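Local coordinates for calcium-binding EF hand family protein (Arabidopsis thaliana, PDB 6YIG) that binds calcium through an N-terminal EH domain of the EF-hand type and probably acts as a protein adaptor in plant endocytosis, at residues P8-Q12 and F13-F17; G26-G30 and A31-G35. One frame throughout, in Å; residues are numbered along the deposited sequence.

Both contacts belong to the N-terminal EF-hand of the EH domain, and each records how one of its two helices begins. Contact 1 (P8-Q12 with F13-F17) comes first along the chain and starts helix 12-20; contact 2 (G26-G30 with A31-G35) follows, running from the second half of the calcium loop through strand 28-29 into helix 30-37. Their centres lie about 18 Å apart, yet they touch through F17, whose CE1 is 3.7 Å from I28 CG1. One contact therefore opens the helix that leads into the loop, while the other closes the loop round the ion and opens the helix that leaves it, completing the helix-loop-helix unit.

Contact 1: residues P8-Q12 and F13-F17; sequences PNMDQ and FEAYF
Two i-to-i+4 backbone bonds, A15 N to D11 O at 3.0 Å and Y16 N to Q12 O at 2.9 Å, set the first turn of helix 12-20. D11 is its N-cap: with CG anti to the backbone N (chi1 -174°), the carboxylate reaches forward to the first turn, where OD1 accepts from E14 N at 3.0 Å in a nearly straight bond (173°). That N-H arrives from above the carboxylate plane. The cap places D11 close to a like charge, OD2 lying 4.1 Å from E14 OE1, a proximity that the helix N-terminus may partly offset. Q12 bends at chi2, which folds its amide back over Y16. OE1 sits 3.3 Å above the centre of the Y16 ring, the amide and ring planes 49° apart, while CG makes an off-centre CH-pi contact with the same ring. M10, its chain bent at chi3, brings CE to 3.8 Å from A15 CB. Replacing Y16 with an alanine would probably leave the Q12 amide free to turn and deprive P103 O of the hydroxyl that bonds to it. The Y16 ring also meets F36 of helix 30-37, while F13 and E14 pack against helix 64-78, with R72 in cation-pi contact with F13, so the capped turn is anchored between those helices and the C-terminal segment.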
ATOM      1  N   PRO A   8      15.079  -9.373 -13.551  1.00 56.57           N
ATOM      2  CA  PRO A   8      15.584  -9.057 -12.213  1.00 53.56           C
ATOM      3  C   PRO A   8      15.235  -7.661 -11.691  1.00 50.98           C
ATOM      4  O   PRO A   8      15.137  -7.508 -10.516  1.00 55.58           O
ATOM      5  CB  PRO A   8      17.110  -9.108 -12.359  1.00 56.95           C
ATOM      6  CG  PRO A   8      17.323 -10.027 -13.504  1.00 59.35           C
ATOM      7  CD  PRO A   8      16.199  -9.707 -14.452  1.00 57.49           C
ATOM      8  N   ASN A   9      15.084  -6.680 -12.567  1.00 53.75           N
ATOM      9  CA  ASN A   9      14.754  -5.326 -12.141  1.00 59.47           C
ATOM     10  C   ASN A   9      13.263  -5.010 -12.285  1.00 57.63           C
ATOM     11  O   ASN A   9      12.878  -3.834 -12.274  1.00 53.21           O
ATOM     12  CB  ASN A   9      15.588  -4.300 -12.916  1.00 62.34           C
ATOM     13  CG  ASN A   9      15.657  -2.953 -12.208  1.00 62.05           C
ATOM     14  OD1 ASN A   9      15.852  -2.893 -10.989  1.00 64.06           O
ATOM     15  ND2 ASN A   9      15.467  -1.870 -12.958  1.00 56.99           N
ATOM     16  N   MET A  10      12.421  -6.039 -12.400  1.00 53.39           N
ATOM     17  CA  MET A  10      10.988  -5.830 -12.563  1.00 54.35           C
ATOM     18  C   MET A  10      10.440  -4.905 -11.478  1.00 47.05           C
ATOM     19  O   MET A  10      10.834  -4.984 -10.313  1.00 44.51           O
ATOM     20  CB  MET A  10      10.250  -7.174 -12.517  1.00 57.37           C
ATOM     21  CG  MET A  10       8.739  -7.043 -12.706  1.00 62.21           C
ATOM     22  SD  MET A  10       7.781  -8.502 -12.237  1.00 66.50           S
ATOM     23  CE  MET A  10       7.747  -8.371 -10.454  1.00 59.42           C
ATOM     24  N   ASP A  11       9.502  -4.046 -11.882  1.00 39.19           N
ATOM     25  CA  ASP A  11       8.854  -3.089 -10.986  1.00 33.41           C
ATOM     26  C   ASP A  11       7.794  -3.825 -10.179  1.00 31.57           C
ATOM     27  O   ASP A  11       6.692  -4.116 -10.659  1.00 30.30           O
ATOM     28  CB  ASP A  11       8.271  -1.944 -11.806  1.00 32.62           C
ATOM     29  CG  ASP A  11       7.710  -0.831 -10.951  1.00 34.17           C
ATOM     30  OD1 ASP A  11       7.358  -1.077  -9.786  1.00 27.95           O
ATOM     31  OD2 ASP A  11       7.623   0.305 -11.472  1.00 40.00           O
ATOM     32  N   GLN A  12       8.121  -4.105  -8.916  1.00 22.24           N
ATOM     33  CA  GLN A  12       7.237  -4.890  -8.068  1.00 20.50           C
ATOM     34  C   GLN A  12       6.040  -4.079  -7.599  1.00 15.68           C
ATOM     35  O   GLN A  12       4.970  -4.649  -7.381  1.00 15.44           O
ATOM     36  CB  GLN A  12       8.013  -5.426  -6.868  1.00 21.12           C
ATOM     37  CG  GLN A  12       7.216  -6.349  -5.975  1.00 24.07           C
ATOM     38  CD  GLN A  12       6.646  -7.551  -6.711  1.00 28.22           C
ATOM     39  OE1 GLN A  12       5.431  -7.670  -6.895  1.00 30.17           O
ATOM     40  NE2 GLN A  12       7.524  -8.440  -7.152  1.00 37.91           N
ATOM     41  N   PHE A  13       6.197  -2.763  -7.418  1.00 16.14           N
ATOM     42  CA  PHE A  13       5.041  -1.936  -7.089  1.00 15.54           C
ATOM     43  C   PHE A  13       4.013  -2.021  -8.206  1.00 15.57           C
ATOM     44  O   PHE A  13       2.821  -2.250  -7.965  1.00 13.52           O
ATOM     45  CB  PHE A  13       5.452  -0.476  -6.849  1.00 15.59           C
ATOM     46  CG  PHE A  13       6.194  -0.252  -5.563  1.00 13.90           C
ATOM     47  CD1 PHE A  13       5.517  -0.001  -4.384  1.00 16.22           C
ATOM     48  CD2 PHE A  13       7.575  -0.275  -5.528  1.00 17.53           C
ATOM     49  CE1 PHE A  13       6.191   0.223  -3.223  1.00 15.50           C
ATOM     50  CE2 PHE A  13       8.254  -0.046  -4.350  1.00 17.02           C
ATOM     51  CZ  PHE A  13       7.559   0.182  -3.189  1.00 14.56           C
ATOM     52  N   GLU A  14       4.464  -1.847  -9.448  1.00 15.21           N
ATOM     53  CA  GLU A  14       3.538  -1.938 -10.570  1.00 18.65           C
ATOM     54  C   GLU A  14       2.918  -3.327 -10.674  1.00 16.39           C
ATOM     55  O   GLU A  14       1.725  -3.467 -10.978  1.00 16.18           O
ATOM     56  CB  GLU A  14       4.256  -1.571 -11.868  1.00 20.73           C
ATOM     57  CG  GLU A  14       3.333  -1.672 -13.082  1.00 23.84           C
ATOM     58  CD  GLU A  14       3.963  -1.157 -14.356  1.00 41.29           C
ATOM     59  OE1 GLU A  14       5.207  -1.208 -14.482  1.00 44.46           O
ATOM     60  OE2 GLU A  14       3.200  -0.710 -15.240  1.00 49.76           O
ATOM     61  N   ALA A  15       3.716  -4.380 -10.451  1.00 16.01           N
ATOM     62  CA  ALA A  15       3.181  -5.729 -10.536  1.00 16.24           C
ATOM     63  C   ALA A  15       2.084  -5.940  -9.504  1.00 16.57           C
ATOM     64  O   ALA A  15       1.055  -6.550  -9.799  1.00 18.09           O
ATOM     65  CB  ALA A  15       4.304  -6.745 -10.342  1.00 18.60           C
ATOM     66  N   TYR A  16       2.285  -5.429  -8.290  1.00 15.29           N
ATOM     67  CA  TYR A  16       1.256  -5.546  -7.267  1.00 13.72           C
ATOM     68  C   TYR A  16       0.011  -4.746  -7.643  1.00 13.47           C
ATOM     69  O   TYR A  16      -1.107  -5.185  -7.400  1.00 14.60           O
ATOM     70  CB  TYR A  16       1.793  -5.072  -5.916  1.00 11.47           C
ATOM     71  CG  TYR A  16       2.636  -6.049  -5.137  1.00 12.28           C
ATOM     72  CD1 TYR A  16       2.401  -7.417  -5.180  1.00 15.02           C
ATOM     73  CD2 TYR A  16       3.645  -5.601  -4.315  1.00 13.77           C
ATOM     74  CE1 TYR A  16       3.159  -8.314  -4.421  1.00 17.90           C
ATOM     75  CE2 TYR A  16       4.426  -6.482  -3.568  1.00 13.40           C
ATOM     76  CZ  TYR A  16       4.173  -7.844  -3.619  1.00 15.87           C
ATOM     77  OH  TYR A  16       4.906  -8.765  -2.895  1.00 19.53           O
ATOM     78  N   PHE A  17       0.188  -3.538  -8.189  1.00 11.77           N
ATOM     79  CA  PHE A  17      -0.947  -2.724  -8.621  1.00 12.48           C
ATOM     80  C   PHE A  17      -1.779  -3.468  -9.660  1.00 15.85           C
ATOM     81  O   PHE A  17      -3.011  -3.504  -9.577  1.00 17.07           O
ATOM     82  CB  PHE A  17      -0.391  -1.387  -9.157  1.00 13.97           C
ATOM     83  CG  PHE A  17      -1.421  -0.352  -9.555  1.00 14.00           C
ATOM     84  CD1 PHE A  17      -2.351   0.122  -8.659  1.00 13.09           C
ATOM     85  CD2 PHE A  17      -1.356   0.231 -10.807  1.00 23.26           C
ATOM     86  CE1 PHE A  17      -3.257   1.085  -9.011  1.00 16.30           C
ATOM     87  CE2 PHE A  17      -2.260   1.208 -11.175  1.00 25.18           C
ATOM     88  CZ  PHE A  17      -3.233   1.629 -10.264  1.00 23.14           C
TER

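Contact 2: residues G26-G30 and A31-G35; sequences GRISG and AEAVG. With CA (calcium ion), chain B.
E32 leaves the first turn of helix 30-37 and reaches back across S29 to the calcium ion. CB lies 3.4 Å from S29 OG and touches I28 CG2; CG, held beside the backbone N (chi1 -75°), also packs on S29 OG. Beyond CG the chain is extended, carrying CD to 3.5 Å from S29 OG, with the ion beyond it. There OE1 binds calcium at 2.4 Å and OE2 at 2.6 Å, a bidentate grip. OE1 also accepts from S29 N at 2.9 Å; this N-H comes from above the carboxylate plane, 36° out of it, and, together with the two calcium bonds, holds the carboxylate's rotation. The reciprocal bond runs from E32 N to S29 OG at 3.1 Å, completing a capping box whose serine is the N-cap. The helix opens with the backbone bonds A33 N to S29 O and V34 N to G30 O. R27 contributes its carbonyl O to the ion at 2.3 Å, close to E32 OE1 because both are ligands, and one water adds a further oxygen at 2.4 Å. D21, D23 and D25 supply the remaining three through their OD1 atoms, giving seven ligand oxygens. I28 pairs by backbone hydrogen bonds with L62 of the antiparallel strand 61-62. Acidic side chains, a backbone carbonyl, a water and a bidentate glutamate at the start of the exiting helix make this a canonical EF-hand calcium site.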
ATOM      1  N   GLY A  26      -7.954   0.867 -13.418  1.00 12.44           N
ATOM      2  CA  GLY A  26      -6.855   1.757 -13.103  1.00 11.88           C
ATOM      3  C   GLY A  26      -6.923   2.347 -11.724  1.00 13.10           C
ATOM      4  O   GLY A  26      -6.157   3.267 -11.421  1.00 13.76           O
ATOM      5  N   ARG A  27      -7.823   1.851 -10.884  1.00 12.56           N
ATOM      6  CA  ARG A  27      -7.992   2.285  -9.505  1.00 13.55           C
ATOM      7  C   ARG A  27      -8.110   1.064  -8.612  1.00 12.18           C
ATOM      8  O   ARG A  27      -8.618   0.028  -9.038  1.00 13.90           O
ATOM      9  CB  ARG A  27      -9.262   3.130  -9.328  1.00 17.05           C
ATOM     10  CG  ARG A  27      -9.454   4.289 -10.292  1.00 21.89           C
ATOM     11  CD  ARG A  27     -10.828   4.916 -10.033  1.00 21.29           C
ATOM     12  NE  ARG A  27     -11.923   4.015 -10.381  1.00 19.96           N
ATOM     13  CZ  ARG A  27     -13.207   4.359 -10.358  1.00 22.37           C
ATOM     14  NH1 ARG A  27     -13.553   5.585 -10.000  1.00 24.90           N
ATOM     15  NH2 ARG A  27     -14.149   3.483 -10.702  1.00 27.12           N
ATOM     16  N   ILE A  28      -7.679   1.187  -7.352  1.00 12.32           N
ATOM     17  CA  ILE A  28      -7.880   0.124  -6.371  1.00 13.89           C
ATOM     18  C   ILE A  28      -9.060   0.518  -5.494  1.00 12.57           C
ATOM     19  O   ILE A  28      -8.996   1.480  -4.714  1.00 14.19           O
ATOM     20  CB  ILE A  28      -6.630  -0.154  -5.524  1.00 13.50           C
ATOM     21  CG1 ILE A  28      -5.392  -0.370  -6.387  1.00 13.50           C
ATOM     22  CG2 ILE A  28      -6.897  -1.357  -4.597  1.00 16.26           C
ATOM     23  CD1 ILE A  28      -5.557  -1.420  -7.472  1.00 13.68           C
ATOM     24  N   SER A  29     -10.140  -0.232  -5.619  1.00 13.28           N
ATOM     25  CA  SER A  29     -11.324  -0.021  -4.812  1.00 14.50           C
ATOM     26  C   SER A  29     -11.127  -0.581  -3.409  1.00 15.58           C
ATOM     27  O   SER A  29     -10.186  -1.337  -3.136  1.00 14.47           O
ATOM     28  CB  SER A  29     -12.520  -0.704  -5.444  1.00 16.15           C
ATOM     29  OG  SER A  29     -12.362  -2.108  -5.328  1.00 17.09           O
ATOM     30  N   GLY A  30     -12.022  -0.178  -2.503  1.00 14.61           N
ATOM     31  CA  GLY A  30     -11.984  -0.736  -1.152  1.00 16.48           C
ATOM     32  C   GLY A  30     -11.991  -2.255  -1.143  1.00 15.14           C
ATOM     33  O   GLY A  30     -11.210  -2.890  -0.435  1.00 15.96           O
ATOM     34  N   ALA A  31     -12.893  -2.865  -1.920  1.00 14.96           N
ATOM     35  CA  ALA A  31     -12.984  -4.321  -1.948  1.00 13.82           C
ATOM     36  C   ALA A  31     -11.721  -4.942  -2.504  1.00 13.32           C
ATOM     37  O   ALA A  31     -11.276  -6.008  -2.051  1.00 14.95           O
ATOM     38  CB  ALA A  31     -14.191  -4.754  -2.783  1.00 22.46           C
ATOM     39  N   GLU A  32     -11.165  -4.328  -3.541  1.00 13.68           N
ATOM     40  CA  GLU A  32      -9.919  -4.821  -4.112  1.00 13.56           C
ATOM     41  C   GLU A  32      -8.796  -4.755  -3.088  1.00 11.90           C
ATOM     42  O   GLU A  32      -7.960  -5.657  -3.027  1.00 13.85           O
ATOM     43  CB  GLU A  32      -9.579  -4.012  -5.362  1.00 11.48           C
ATOM     44  CG  GLU A  32     -10.434  -4.381  -6.577  1.00 12.88           C
ATOM     45  CD  GLU A  32     -10.276  -3.457  -7.761  1.00 13.39           C
ATOM     46  OE1 GLU A  32      -9.699  -2.358  -7.608  1.00 12.96           O
ATOM     47  OE2 GLU A  32     -10.745  -3.841  -8.859  1.00 15.99           O
ATOM     48  N   ALA A  33      -8.752  -3.692  -2.286  1.00 13.05           N
ATOM     49  CA  ALA A  33      -7.724  -3.574  -1.253  1.00 12.22           C
ATOM     50  C   ALA A  33      -7.929  -4.594  -0.148  1.00 12.69           C
ATOM     51  O   ALA A  33      -6.963  -5.198   0.335  1.00 14.79           O
ATOM     52  CB  ALA A  33      -7.714  -2.171  -0.666  1.00 12.98           C
ATOM     53  N   VAL A  34      -9.178  -4.816   0.271  1.00 14.36           N
ATOM     54  CA  VAL A  34      -9.422  -5.820   1.292  1.00 16.05           C
ATOM     55  C   VAL A  34      -8.892  -7.164   0.815  1.00 15.78           C
ATOM     56  O   VAL A  34      -8.173  -7.852   1.540  1.00 16.12           O
ATOM     57  CB  VAL A  34     -10.915  -5.899   1.654  1.00 16.01           C
ATOM     58  CG1 VAL A  34     -11.191  -7.187   2.453  1.00 17.06           C
ATOM     59  CG2 VAL A  34     -11.366  -4.661   2.412  1.00 15.74           C
ATOM     60  N   GLY A  35      -9.184  -7.523  -0.440  1.00 14.59           N
ATOM     61  CA  GLY A  35      -8.805  -8.843  -0.912  1.00 16.70           C
ATOM     62  C   GLY A  35      -7.308  -8.975  -1.076  1.00 16.71           C
ATOM     63  O   GLY A  35      -6.724 -10.003  -0.725  1.00 17.95           O
TER
HETATM   64 CA    CA B 201     -10.102  -1.525  -9.858  1.00 13.01          CA
HETATM   65  O   HOH W   1     -11.992  -0.386  -8.998  1.00 17.09           O